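Local coordinates for protein beta-galactosidase (Bacteroides thetaiotaomicron, PDB 5MUJ) that binds a side chain of the plant pectin rhamnogalacturonan II and probably hydrolyses its glycosidic linkages, most likely as an arabinofuranosidase, at residues T149-G153 and A163-V167; D196-E201 and R255-P260; W200-Y206 and Y226-G230; E240-I244 and N259-E265. All coordinates share one frame; numbering follows the deposited sequence.

Contact 1: T149-G153 and A163-V167; sequences TYIGG and APLFV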
loop_
_atom_site.group_PDB
_atom_site.type_symbol
_atom_site.label_atom_id
_atom_site.label_comp_id
_atom_site.label_asym_id
_atom_site.label_seq_id
_atom_site.Cartn_x
_atom_site.Cartn_y
_atom_site.Cartn_z
ATOM N N THR A 149 0.996 -6.630 8.554
ATOM C CA THR A 149 -0.458 -6.545 8.635
ATOM C C THR A 149 -1.027 -6.882 7.286
ATOM O O THR A 149 -0.355 -6.821 6.284
ATOM C CB THR A 149 -0.986 -5.173 9.072
ATOM O OG1 THR A 149 -0.585 -4.185 8.109
ATOM C CG2 THR A 149 -0.486 -4.840 10.485
ATOM N N TYR A 150 -2.310 -7.204 7.255
ATOM C CA TYR A 150 -2.961 -7.664 6.034
ATOM C C TYR A 150 -4.466 -7.374 5.926
ATOM O O TYR A 150 -5.190 -7.170 6.953
ATOM C CB TYR A 150 -2.654 -9.148 5.772
ATOM C CG TYR A 150 -3.205 -10.147 6.774
ATOM C CD1 TYR A 150 -4.457 -10.747 6.588
ATOM C CD2 TYR A 150 -2.450 -10.554 7.858
ATOM C CE1 TYR A 150 -4.939 -11.707 7.485
ATOM C CE2 TYR A 150 -2.922 -11.511 8.770
ATOM C CZ TYR A 150 -4.156 -12.092 8.577
ATOM O OH TYR A 150 -4.569 -13.051 9.502
ATOM N N ILE A 151 -4.925 -7.300 4.681
ATOM C CA ILE A 151 -6.361 -7.332 4.320
ATOM C C ILE A 151 -6.807 -8.785 4.488
ATOM O O ILE A 151 -6.274 -9.687 3.788
ATOM C CB ILE A 151 -6.571 -6.852 2.861
ATOM C CG1 ILE A 151 -6.324 -5.347 2.754
ATOM C CG2 ILE A 151 -7.907 -7.320 2.298
ATOM C CD1 ILE A 151 -6.282 -4.810 1.342
ATOM N N GLY A 152 -7.754 -9.035 5.403
ATOM C CA GLY A 152 -8.269 -10.366 5.629
ATOM C C GLY A 152 -9.775 -10.420 5.505
ATOM O O GLY A 152 -10.439 -9.421 5.772
ATOM N N GLY A 153 -10.319 -11.562 5.102
ATOM C CA GLY A 153 -11.768 -11.691 4.960
ATOM C C GLY A 153 -12.169 -13.068 4.487
ATOM O O GLY A 153 -11.332 -13.853 4.027
ATOM N N ALA A 163 -18.107 -9.759 1.005
ATOM C CA ALA A 163 -18.044 -9.626 2.447
ATOM C C ALA A 163 -17.013 -8.570 2.787
ATOM O O ALA A 163 -16.101 -8.329 2.010
ATOM C CB ALA A 163 -17.685 -10.953 3.128
ATOM N N PRO A 164 -17.094 -7.982 3.978
ATOM C CA PRO A 164 -16.137 -6.954 4.357
ATOM C C PRO A 164 -14.705 -7.468 4.590
ATOM O O PRO A 164 -14.463 -8.679 4.748
ATOM C CB PRO A 164 -16.756 -6.323 5.633
ATOM C CG PRO A 164 -17.651 -7.360 6.161
ATOM C CD PRO A 164 -18.196 -8.072 4.958
ATOM N N LEU A 165 -13.769 -6.529 4.601
ATOM C CA LEU A 165 -12.370 -6.853 4.891
ATOM C C LEU A 165 -11.921 -6.193 6.190
ATOM O O LEU A 165 -12.361 -5.075 6.511
ATOM C CB LEU A 165 -11.485 -6.465 3.739
ATOM C CG LEU A 165 -11.967 -6.884 2.381
ATOM C CD1 LEU A 165 -11.455 -5.868 1.362
ATOM C CD2 LEU A 165 -11.524 -8.292 2.039
ATOM N N PHE A 166 -11.159 -6.932 6.992
ATOM C CA PHE A 166 -10.690 -6.481 8.289
ATOM C C PHE A 166 -9.171 -6.519 8.327
ATOM O O PHE A 166 -8.567 -7.230 7.507
ATOM C CB PHE A 166 -11.263 -7.348 9.442
ATOM C CG PHE A 166 -12.722 -7.680 9.316
ATOM C CD1 PHE A 166 -13.662 -6.695 9.012
ATOM C CD2 PHE A 166 -13.159 -8.977 9.495
ATOM C CE1 PHE A 166 -15.011 -7.011 8.888
ATOM C CE2 PHE A 166 -14.511 -9.297 9.385
ATOM C CZ PHE A 166 -15.424 -8.309 9.068
ATOM N N VAL A 167 -8.542 -5.827 9.279
ATOM C CA VAL A 167 -7.072 -5.825 9.437
ATOM C C VAL A 167 -6.579 -7.028 10.231
ATOM O O VAL A 167 -6.814 -7.187 11.393
ATOM C CB VAL A 167 -6.515 -4.505 10.093
ATOM C CG1 VAL A 167 -4.974 -4.375 10.015
ATOM C CG2 VAL A 167 -7.068 -3.307 9.375
#
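Ile151 sets its CG1 branch anti to the carbonyl carbon (chi1 -71°), which leaves the short CG2 branch to meet Leu165; that leucine, its CG anti to its own carbonyl carbon (chi1 -47°), sends both of its methyls to the same spot. CG2 of Ile151 rests 3.8 Å from CD2 of Leu165 and almost as near its CD1, the two side chains meeting at a slant. A looser contact lies further along, where CG1 of Val167 comes 4.2 Å from CB of Thr149.

Gly152 and Phe166 are an antiparallel hydrogen-bonded pair: Gly152 N gives to Phe166 O at 2.9 Å, and Phe166 N returns to Gly152 O at 2.9 Å. Gly152 O also receives a CA-H...O contact from CA of Leu165, 3.3 Å away, and Tyr150 O has a similar one from CA of Val167.

Tyr150 turns away from this pairing, and its hydroxyl is hydrogen-bonded to Asp118. The two strands are the inner pair of a four-stranded antiparallel blade of a five-bladed beta-propeller, flanked by strands 121-126 and 183-184. Strand 204-212 of the next blade packs beside them: Thr149 OG1 bonds to Ser208, and Leu165 N to Thr204 OG1.

Contact 2: D196-E201 and R255-P260; sequences DAQWWE and RYPGNP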
loop_
_atom_site.group_PDB
_atom_site.type_symbol
_atom_site.label_atom_id
_atom_site.label_comp_id
_atom_site.label_asym_id
_atom_site.label_seq_id
_atom_site.Cartn_x
_atom_site.Cartn_y
_atom_site.Cartn_z
ATOM N N ASP A 196 -15.375 0.206 19.329
ATOM C CA ASP A 196 -14.676 1.488 19.134
ATOM C C ASP A 196 -14.413 1.859 17.668
ATOM O O ASP A 196 -13.697 2.823 17.413
ATOM C CB ASP A 196 -13.355 1.478 19.917
ATOM C CG ASP A 196 -12.402 0.405 19.451
ATOM O OD1 ASP A 196 -12.724 -0.791 19.642
ATOM O OD2 ASP A 196 -11.333 0.747 18.887
ATOM N N ALA A 197 -15.008 1.133 16.721
ATOM C CA ALA A 197 -14.936 1.508 15.300
ATOM C C ALA A 197 -15.599 2.859 15.048
ATOM O O ALA A 197 -16.649 3.166 15.626
ATOM C CB ALA A 197 -15.592 0.462 14.424
ATOM N N GLN A 198 -14.969 3.647 14.184
ATOM C CA GLN A 198 -15.401 5.004 13.872
ATOM C C GLN A 198 -16.132 5.090 12.520
ATOM O O GLN A 198 -16.087 4.145 11.708
ATOM C CB GLN A 198 -14.189 5.915 13.894
ATOM C CG GLN A 198 -13.517 6.006 15.254
ATOM C CD GLN A 198 -12.127 6.592 15.172
ATOM O OE1 GLN A 198 -11.382 6.280 14.236
ATOM N NE2 GLN A 198 -11.762 7.430 16.133
ATOM N N TRP A 199 -16.834 6.208 12.284
ATOM C CA TRP A 199 -17.659 6.352 11.080
ATOM C C TRP A 199 -16.924 6.059 9.762
ATOM O O TRP A 199 -17.477 5.441 8.874
ATOM C CB TRP A 199 -18.323 7.750 11.009
ATOM C CG TRP A 199 -17.376 8.963 10.873
ATOM C CD1 TRP A 199 -16.846 9.717 11.894
ATOM C CD2 TRP A 199 -16.817 9.518 9.650
ATOM N NE1 TRP A 199 -16.095 10.728 11.395
ATOM C CE2 TRP A 199 -16.034 10.619 10.024
ATOM C CE3 TRP A 199 -16.978 9.229 8.293
ATOM C CZ2 TRP A 199 -15.334 11.390 9.076
ATOM C CZ3 TRP A 199 -16.309 9.981 7.376
ATOM C CH2 TRP A 199 -15.512 11.068 7.761
ATOM N N TRP A 200 -15.697 6.527 9.681
ATOM C CA TRP A 200 -14.903 6.466 8.433
ATOM C C TRP A 200 -14.431 5.083 8.003
ATOM O O TRP A 200 -13.915 4.929 6.881
ATOM C CB TRP A 200 -13.739 7.416 8.604
ATOM C CG TRP A 200 -12.706 6.901 9.533
ATOM C CD1 TRP A 200 -12.679 7.024 10.875
ATOM C CD2 TRP A 200 -11.513 6.170 9.182
ATOM N NE1 TRP A 200 -11.598 6.405 11.406
ATOM C CE2 TRP A 200 -10.845 5.871 10.384
ATOM C CE3 TRP A 200 -10.975 5.711 7.979
ATOM C CZ2 TRP A 200 -9.640 5.147 10.418
ATOM C CZ3 TRP A 200 -9.770 5.001 8.017
ATOM C CH2 TRP A 200 -9.126 4.725 9.220
ATOM N N GLU A 201 -14.603 4.091 8.872
ATOM C CA GLU A 201 -14.132 2.719 8.636
ATOM C C GLU A 201 -15.271 1.704 8.791
ATOM O O GLU A 201 -15.017 0.547 8.901
ATOM C CB GLU A 201 -12.979 2.399 9.602
ATOM C CG GLU A 201 -13.435 2.330 11.055
ATOM C CD GLU A 201 -12.362 2.021 12.059
ATOM O OE1 GLU A 201 -11.466 1.205 11.743
ATOM O OE2 GLU A 201 -12.458 2.558 13.200
ATOM N N ARG A 255 -8.087 3.358 18.182
ATOM C CA ARG A 255 -8.189 4.381 17.147
ATOM C C ARG A 255 -7.696 5.726 17.677
ATOM O O ARG A 255 -7.931 6.080 18.853
ATOM C CB ARG A 255 -9.621 4.559 16.656
ATOM C CG ARG A 255 -10.114 3.567 15.640
ATOM C CD ARG A 255 -10.361 2.212 16.225
ATOM N NE ARG A 255 -10.962 1.357 15.207
ATOM C CZ ARG A 255 -11.239 0.068 15.338
ATOM N NH1 ARG A 255 -10.989 -0.568 16.468
ATOM N NH2 ARG A 255 -11.830 -0.575 14.322
ATOM N N TYR A 256 -7.110 6.513 16.796
ATOM C CA TYR A 256 -6.786 7.889 17.083
ATOM C C TYR A 256 -8.107 8.650 17.162
ATOM O O TYR A 256 -8.965 8.532 16.254
ATOM C CB TYR A 256 -5.837 8.472 16.016
ATOM C CG TYR A 256 -5.574 9.952 16.178
ATOM C CD1 TYR A 256 -4.894 10.436 17.289
ATOM C CD2 TYR A 256 -5.992 10.866 15.214
ATOM C CE1 TYR A 256 -4.646 11.788 17.452
ATOM C CE2 TYR A 256 -5.744 12.228 15.350
ATOM C CZ TYR A 256 -5.072 12.688 16.464
ATOM O OH TYR A 256 -4.807 14.034 16.635
ATOM N N PRO A 257 -8.317 9.394 18.276
ATOM C CA PRO A 257 -9.607 10.042 18.423
ATOM C C PRO A 257 -9.909 11.053 17.345
ATOM O O PRO A 257 -11.074 11.282 17.084
ATOM C CB PRO A 257 -9.476 10.759 19.763
ATOM C CG PRO A 257 -8.615 9.881 20.545
ATOM C CD PRO A 257 -7.549 9.497 19.536
ATOM N N GLY A 258 -8.877 11.649 16.739
ATOM C CA GLY A 258 -9.050 12.637 15.679
ATOM C C GLY A 258 -9.185 12.098 14.266
ATOM O O GLY A 258 -9.142 12.879 13.321
ATOM N N ASN A 259 -9.390 10.786 14.111
ATOM C CA ASN A 259 -9.604 10.197 12.776
ATOM C C ASN A 259 -10.871 10.701 12.052
ATOM O O ASN A 259 -11.877 11.096 12.730
ATOM C CB ASN A 259 -9.737 8.688 12.867
ATOM C CG ASN A 259 -8.418 7.988 13.022
ATOM O OD1 ASN A 259 -7.385 8.546 12.676
ATOM N ND2 ASN A 259 -8.433 6.773 13.583
ATOM N N PRO A 260 -10.891 10.702 10.709
ATOM C CA PRO A 260 -9.729 10.417 9.810
ATOM C C PRO A 260 -8.759 11.599 9.754
ATOM O O PRO A 260 -9.165 12.736 9.948
ATOM C CB PRO A 260 -10.395 10.156 8.443
ATOM C CG PRO A 260 -11.754 10.801 8.518
ATOM C CD PRO A 260 -12.162 10.893 9.972
HETATM O O HOH W 1 -10.309 2.941 19.930
HETATM O O HOH W 2 -14.216 12.609 12.344
#
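The indole of Trp200 is sandwiched between CB of Pro260, lying toward the rim of one face, and CB of Glu201, centred over the other. At its edge stands the Gln198 amide, whose OE1 takes the indole N-H of Trp200 NE1 at 2.8 Å. The guanidinium of Arg255 has Ala197 CA over one face and the Glu201 carboxylate at its edge.

Arg255 grips that carboxylate side-on: NE reaches the syn lone pair of Glu201 OE2 at 2.8 Å, and NH2 reaches OE1 at 3.2 Å, from above the carboxylate plane; Tyr226 OH also hydrogen-bonds to OE1. Arg255 NH1 meets Asp196 OD2 at 2.8 Å in a bent bond, 134° at the hydrogen, and is also salt-bridged to Asp194. A bend at chi2 (72°) brings the arginine between the acids. A leucine in place of Arg255 would probably leave Glu201 and Asp196 without their shared cation and the Glu201 carboxylate less firmly oriented.

Gln198 sews the loop to the type I turn Tyr256-Asn259: its NE2 gives an almost straight bond to Tyr256 O (3.0 Å), and Asn259 ND2, which also bonds to Ile244 O, meets a lone pair of Gln198 OE1 in the carbonyl plane (3.1 Å). CD of cis-Pro260 presses on Trp199 CZ2 at 3.3 Å. A cation shared among Asp194, Asp196 and Glu201 and a two-ended glutamine amide fix both loops, Pro260 packing on Trp199 and Trp200 beside them.

Contact 3: W200-Y206 and Y226-G230; sequences WEKLTQY and YNAGG. With 8PK (4-O-[(1R)-1-hydroxyethyl]-2-O-methyl-alpha-L-fucopyranose), chain B.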
loop_
_atom_site.group_PDB
_atom_site.type_symbol
_atom_site.label_atom_id
_atom_site.label_comp_id
_atom_site.label_asym_id
_atom_site.label_seq_id
_atom_site.Cartn_x
_atom_site.Cartn_y
_atom_site.Cartn_z
ATOM N N TRP A 200 -15.697 6.527 9.681
ATOM C CA TRP A 200 -14.903 6.466 8.433
ATOM C C TRP A 200 -14.431 5.083 8.003
ATOM O O TRP A 200 -13.915 4.929 6.881
ATOM C CB TRP A 200 -13.739 7.416 8.604
ATOM C CG TRP A 200 -12.706 6.901 9.533
ATOM C CD1 TRP A 200 -12.679 7.024 10.875
ATOM C CD2 TRP A 200 -11.513 6.170 9.182
ATOM N NE1 TRP A 200 -11.598 6.405 11.406
ATOM C CE2 TRP A 200 -10.845 5.871 10.384
ATOM C CE3 TRP A 200 -10.975 5.711 7.979
ATOM C CZ2 TRP A 200 -9.640 5.147 10.418
ATOM C CZ3 TRP A 200 -9.770 5.001 8.017
ATOM C CH2 TRP A 200 -9.126 4.725 9.220
ATOM N N GLU A 201 -14.603 4.091 8.872
ATOM C CA GLU A 201 -14.132 2.719 8.636
ATOM C C GLU A 201 -15.271 1.704 8.791
ATOM O O GLU A 201 -15.017 0.547 8.901
ATOM C CB GLU A 201 -12.979 2.399 9.602
ATOM C CG GLU A 201 -13.435 2.330 11.055
ATOM C CD GLU A 201 -12.362 2.021 12.059
ATOM O OE1 GLU A 201 -11.466 1.205 11.743
ATOM O OE2 GLU A 201 -12.458 2.558 13.200
ATOM N N LYS A 202 -16.545 2.133 8.848
ATOM C CA LYS A 202 -17.675 1.181 9.094
ATOM C C LYS A 202 -17.994 0.201 7.978
ATOM O O LYS A 202 -18.543 -0.837 8.263
ATOM C CB LYS A 202 -18.994 1.881 9.477
ATOM C CG LYS A 202 -18.948 2.645 10.762
ATOM C CD LYS A 202 -18.887 1.783 11.996
ATOM C CE LYS A 202 -18.902 2.668 13.234
ATOM N NZ LYS A 202 -20.293 3.097 13.587
ATOM N N LEU A 203 -17.626 0.527 6.727
ATOM C CA LEU A 203 -17.984 -0.314 5.587
ATOM C C LEU A 203 -17.018 -1.504 5.395
ATOM O O LEU A 203 -17.428 -2.642 5.185
ATOM C CB LEU A 203 -18.074 0.526 4.310
ATOM C CG LEU A 203 -19.162 1.617 4.387
ATOM C CD1 LEU A 203 -19.165 2.560 3.179
ATOM C CD2 LEU A 203 -20.548 0.992 4.575
ATOM N N THR A 204 -15.730 -1.216 5.491
ATOM C CA THR A 204 -14.683 -2.225 5.280
ATOM C C THR A 204 -13.369 -1.525 5.526
ATOM O O THR A 204 -13.254 -0.317 5.369
ATOM C CB THR A 204 -14.740 -2.858 3.868
ATOM O OG1 THR A 204 -13.585 -3.679 3.663
ATOM C CG2 THR A 204 -14.803 -1.787 2.781
ATOM N N GLN A 205 -12.384 -2.299 5.934
ATOM C CA GLN A 205 -11.016 -1.818 6.035
ATOM C C GLN A 205 -10.270 -2.245 4.790
ATOM O O GLN A 205 -10.666 -3.188 4.099
ATOM C CB GLN A 205 -10.380 -2.246 7.369
ATOM C CG GLN A 205 -11.168 -1.516 8.517
ATOM C CD GLN A 205 -11.224 -2.197 9.860
ATOM O OE1 GLN A 205 -11.617 -1.557 10.875
ATOM N NE2 GLN A 205 -10.990 -3.473 9.889
ATOM N N TYR A 206 -9.263 -1.470 4.449
ATOM C CA TYR A 206 -8.441 -1.809 3.292
ATOM C C TYR A 206 -6.934 -1.873 3.718
ATOM O O TYR A 206 -6.626 -2.509 4.751
ATOM C CB TYR A 206 -8.696 -0.870 2.145
ATOM C CG TYR A 206 -10.067 -0.934 1.535
ATOM C CD1 TYR A 206 -10.412 -1.963 0.673
ATOM C CD2 TYR A 206 -11.027 0.048 1.792
ATOM C CE1 TYR A 206 -11.632 -2.028 0.050
ATOM C CE2 TYR A 206 -12.275 -0.029 1.199
ATOM C CZ TYR A 206 -12.586 -1.054 0.348
ATOM O OH TYR A 206 -13.818 -1.075 -0.263
ATOM N N TYR A 226 -3.922 3.448 8.032
ATOM C CA TYR A 226 -4.796 2.575 7.238
ATOM C C TYR A 226 -5.937 3.319 6.584
ATOM O O TYR A 226 -6.352 4.386 7.062
ATOM C CB TYR A 226 -5.347 1.384 8.049
ATOM C CG TYR A 226 -6.365 1.650 9.154
ATOM C CD1 TYR A 226 -6.000 2.315 10.324
ATOM C CD2 TYR A 226 -7.647 1.133 9.047
ATOM C CE1 TYR A 226 -6.917 2.475 11.366
ATOM C CE2 TYR A 226 -8.584 1.340 10.058
ATOM C CZ TYR A 226 -8.184 2.001 11.211
ATOM O OH TYR A 226 -9.057 2.189 12.279
ATOM N N ASN A 227 -6.404 2.803 5.457
ATOM C CA ASN A 227 -7.553 3.383 4.765
ATOM C C ASN A 227 -8.748 2.431 4.850
ATOM O O ASN A 227 -8.628 1.238 5.079
ATOM C CB ASN A 227 -7.242 3.893 3.322
ATOM C CG ASN A 227 -6.679 2.823 2.406
ATOM O OD1 ASN A 227 -5.512 2.425 2.553
ATOM N ND2 ASN A 227 -7.460 2.439 1.387
ATOM N N ALA A 228 -9.940 3.025 4.831
ATOM C CA ALA A 228 -11.172 2.291 5.074
ATOM C C ALA A 228 -12.293 3.080 4.431
ATOM O O ALA A 228 -12.102 4.229 4.138
ATOM C CB ALA A 228 -11.407 2.162 6.574
ATOM N N GLY A 229 -13.435 2.418 4.201
ATOM C CA GLY A 229 -14.615 3.026 3.602
ATOM C C GLY A 229 -15.658 3.374 4.667
ATOM O O GLY A 229 -15.850 2.641 5.588
ATOM N N GLY A 230 -16.276 4.526 4.501
ATOM C CA GLY A 230 -17.390 4.968 5.346
ATOM C C GLY A 230 -18.096 6.139 4.741
ATOM O O GLY A 230 -17.764 6.621 3.652
HETATM O O9 8PK B . -19.842 -3.148 0.571
HETATM C C8 8PK B . -18.560 -2.624 0.898
HETATM C C10 8PK B . -17.813 -3.582 1.800
HETATM O O4 8PK B . -17.820 -2.356 -0.303
HETATM C C4 8PK B . -18.515 -1.510 -1.224
HETATM C C5 8PK B . -18.072 -1.850 -2.632
HETATM C C6 8PK B . -18.309 -3.330 -2.956
HETATM O O5 8PK B . -16.674 -1.524 -2.796
HETATM C C3 8PK B . -18.265 -0.035 -0.922
HETATM O O3 8PK B . -18.671 0.336 0.400
HETATM C C2 8PK B . -16.788 0.242 -1.076
HETATM O O2 8PK B . -16.576 1.638 -0.826
HETATM C C7 8PK B . -15.879 1.917 0.398
HETATM C C1 8PK B . -16.321 -0.166 -2.475
#
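Tyr206 and Gly229 come together at the sugar: the tyrosine CE2 edge lies 4.0 Å from Gly229 N, both residues touching the bound methylated fucose derivative. Tyr206 OH sits 3.3 Å from its C2, while the O-methyl carbon C7 is 3.6 Å from CA of Gly229, an approach a side chain there would block. Leu203 CD1 lies against its O3, Thr204 CG2 against the methyl carbon C10, and Lys238 hydrogen-bonds to the ligand.

Backbone bonds hold this first shell: Gly229 N donates to Thr204 O (3.0 Å), Leu203 N to Gly229 O, and Tyr206 N to Asn227 O (2.9 Å). They join strand 204-212, and the loop before it, to strand 222-231 in one antiparallel blade of a five-bladed beta-propeller, a hairpin whose end lines the glycan pocket.

Behind it, CB of Ala228 touches Thr204 O and CB of Glu201, the latter 3.4 Å away, and Trp200 CZ3 presses on it. CH2 of that indole lies over one face of the Tyr226 ring toward its rim, 3.5 Å from CZ, the six-membered rings inclined at 51°. Tyr226, its CG between the backbone N and the carbonyl carbon (chi1 69°), directs its hydroxyl to Glu201 OE1 (2.7 Å) from above the carboxylate plane.

Contact 4: E240-I244 and N259-E265; sequences ERVGI and NPVFAHE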
loop_
_atom_site.group_PDB
_atom_site.type_symbol
_atom_site.label_atom_id
_atom_site.label_comp_id
_atom_site.label_asym_id
_atom_site.label_seq_id
_atom_site.Cartn_x
_atom_site.Cartn_y
_atom_site.Cartn_z
ATOM N N GLU A 240 -13.263 6.526 0.642
ATOM C CA GLU A 240 -12.149 5.916 1.413
ATOM C C GLU A 240 -11.197 6.980 1.890
ATOM O O GLU A 240 -10.822 7.882 1.136
ATOM C CB GLU A 240 -11.287 4.931 0.583
ATOM C CG GLU A 240 -12.093 3.770 0.085
ATOM C CD GLU A 240 -11.260 2.664 -0.530
ATOM O OE1 GLU A 240 -10.045 2.559 -0.256
ATOM O OE2 GLU A 240 -11.833 1.911 -1.323
ATOM N N ARG A 241 -10.843 6.877 3.139
ATOM C CA ARG A 241 -10.132 7.886 3.849
ATOM C C ARG A 241 -9.035 7.214 4.685
ATOM O O ARG A 241 -9.096 6.001 4.963
ATOM C CB ARG A 241 -11.104 8.644 4.771
ATOM C CG ARG A 241 -12.180 9.403 4.027
ATOM C CD ARG A 241 -13.264 9.904 5.003
ATOM N NE ARG A 241 -14.349 10.520 4.260
ATOM C CZ ARG A 241 -15.427 9.881 3.785
ATOM N NH1 ARG A 241 -15.558 8.561 3.903
ATOM N NH2 ARG A 241 -16.384 10.562 3.162
ATOM N N VAL A 242 -8.120 8.028 5.194
ATOM C CA VAL A 242 -6.941 7.545 5.911
ATOM C C VAL A 242 -7.009 7.936 7.385
ATOM O O VAL A 242 -7.236 9.119 7.719
ATOM C CB VAL A 242 -5.654 8.085 5.274
ATOM C CG1 VAL A 242 -4.468 7.782 6.150
ATOM C CG2 VAL A 242 -5.457 7.492 3.889
ATOM N N GLY A 243 -6.762 6.957 8.248
ATOM C CA GLY A 243 -6.702 7.191 9.682
ATOM C C GLY A 243 -5.618 6.416 10.358
ATOM O O GLY A 243 -4.928 5.641 9.733
ATOM N N ILE A 244 -5.489 6.636 11.657
ATOM C CA ILE A 244 -4.428 6.130 12.500
ATOM C C ILE A 244 -4.966 5.239 13.621
ATOM O O ILE A 244 -6.055 5.521 14.239
ATOM C CB ILE A 244 -3.654 7.321 13.108
ATOM C CG1 ILE A 244 -2.861 8.090 12.028
ATOM C CG2 ILE A 244 -2.756 6.891 14.244
ATOM C CD1 ILE A 244 -2.226 9.368 12.531
ATOM N N ASN A 259 -9.390 10.786 14.111
ATOM C CA ASN A 259 -9.604 10.197 12.776
ATOM C C ASN A 259 -10.871 10.701 12.052
ATOM O O ASN A 259 -11.877 11.096 12.730
ATOM C CB ASN A 259 -9.737 8.688 12.867
ATOM C CG ASN A 259 -8.418 7.988 13.022
ATOM O OD1 ASN A 259 -7.385 8.546 12.676
ATOM N ND2 ASN A 259 -8.433 6.773 13.583
ATOM N N PRO A 260 -10.891 10.702 10.709
ATOM C CA PRO A 260 -9.729 10.417 9.810
ATOM C C PRO A 260 -8.759 11.599 9.754
ATOM O O PRO A 260 -9.165 12.736 9.948
ATOM C CB PRO A 260 -10.395 10.156 8.443
ATOM C CG PRO A 260 -11.754 10.801 8.518
ATOM C CD PRO A 260 -12.162 10.893 9.972
ATOM N N VAL A 261 -7.474 11.347 9.498
ATOM C CA VAL A 261 -6.481 12.417 9.462
ATOM C C VAL A 261 -6.178 12.937 8.033
ATOM O O VAL A 261 -5.483 13.934 7.884
ATOM C CB VAL A 261 -5.147 11.982 10.098
ATOM C CG1 VAL A 261 -5.361 11.593 11.546
ATOM C CG2 VAL A 261 -4.453 10.867 9.294
ATOM N N PHE A 262 -6.677 12.247 7.013
ATOM C CA PHE A 262 -6.440 12.681 5.649
ATOM C C PHE A 262 -7.499 12.134 4.731
ATOM O O PHE A 262 -7.703 10.942 4.680
ATOM C CB PHE A 262 -5.073 12.200 5.178
ATOM C CG PHE A 262 -4.617 12.834 3.902
ATOM C CD1 PHE A 262 -4.542 14.218 3.749
ATOM C CD2 PHE A 262 -4.200 12.031 2.868
ATOM C CE1 PHE A 262 -4.101 14.789 2.564
ATOM C CE2 PHE A 262 -3.772 12.584 1.685
ATOM C CZ PHE A 262 -3.719 13.961 1.519
ATOM N N ALA A 263 -8.181 13.036 4.025
ATOM C CA ALA A 263 -9.280 12.677 3.178
ATOM C C ALA A 263 -9.455 13.744 2.117
ATOM O O ALA A 263 -9.033 14.881 2.305
ATOM C CB ALA A 263 -10.559 12.575 3.990
ATOM N N HIS A 264 -10.124 13.362 1.032
ATOM C CA HIS A 264 -10.598 14.295 0.011
ATOM C C HIS A 264 -12.089 14.092 -0.210
ATOM O O HIS A 264 -12.519 13.050 -0.678
ATOM C CB HIS A 264 -9.803 14.059 -1.265
ATOM C CG HIS A 264 -8.349 14.312 -1.090
ATOM N ND1 HIS A 264 -7.444 13.302 -0.830
ATOM C CD2 HIS A 264 -7.633 15.462 -1.137
ATOM C CE1 HIS A 264 -6.235 13.827 -0.720
ATOM N NE2 HIS A 264 -6.322 15.132 -0.910
ATOM N N GLU A 265 -12.896 15.085 0.150
ATOM C CA GLU A 265 -14.324 14.878 0.162
ATOM C C GLU A 265 -15.021 15.165 -1.156
ATOM O O GLU A 265 -15.353 16.321 -1.471
ATOM C CB GLU A 265 -14.966 15.729 1.254
ATOM C CG GLU A 265 -14.530 15.396 2.649
ATOM C CD GLU A 265 -14.976 14.008 3.085
ATOM O OE1 GLU A 265 -15.961 13.457 2.543
ATOM O OE2 GLU A 265 -14.296 13.433 3.953
HETATM O O HOH W 3 -11.028 10.466 0.438
#
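Val242 O is gripped by two consecutive amides, Val261 N at 2.9 Å and Phe262 N at 3.3 Å, making a classic beta bulge opposite the valine. Val242 N completes the link with a bond to Phe262 O. Two residues along the strand, the Asn259 side-chain amide mimics a backbone partner for Ile244: OD1 accepts from Ile244 N (2.9 Å), and ND2 gives to Ile244 O at 2.8 Å. The Ile244 and Val261 side chains cross at about a right angle, CD1 of Ile244 4.0 Å from CG1 of Val261.

At the other end Arg241, extended from CG to NE (chi2 169°), runs alongside the Pro260 ring, its CG 3.6 Å from CB of Ala263. Its guanidinium meets the Glu265 carboxylate side-on and nearly coplanar, NE to OE2 at 2.9 Å and NH2 to OE1 at 3.0 Å, both bonds almost straight. A methionine at Arg241 would probably leave Glu265 without its countercharge and its carboxylate free to turn.

NH1 and NH2 of Arg241 are also bonded to the carbonyls of Gly230 and Leu237. The pairing ties a buried cation to a surface carboxylate and is likely to restrain the loop leading to the next blade.

Contacts 2, 3 and 4 cluster on and around one blade of the propeller, their centres about 9 Å apart, whereas contact 1 belongs to the preceding blade, its centre about 10 Å from that of contact 3. The blades are joined by Leu165 O to Gln205 N at 2.8 Å. Contact 3 nests within the chain closed by contact 2, sharing Trp200 and Glu201; contacts 2 and 4 share Asn259 and Pro260. Strands 222-231 and 238-247 connect contacts 3 and 4 through Gly243 N and Tyr226 O, 2.9 Å apart. Contact 3 lines the glycan pocket, contact 4 supplies Glu240, which touches the galactose, and contact 2 stands behind, its Glu201 side chain about 10 Å from the fucose derivative.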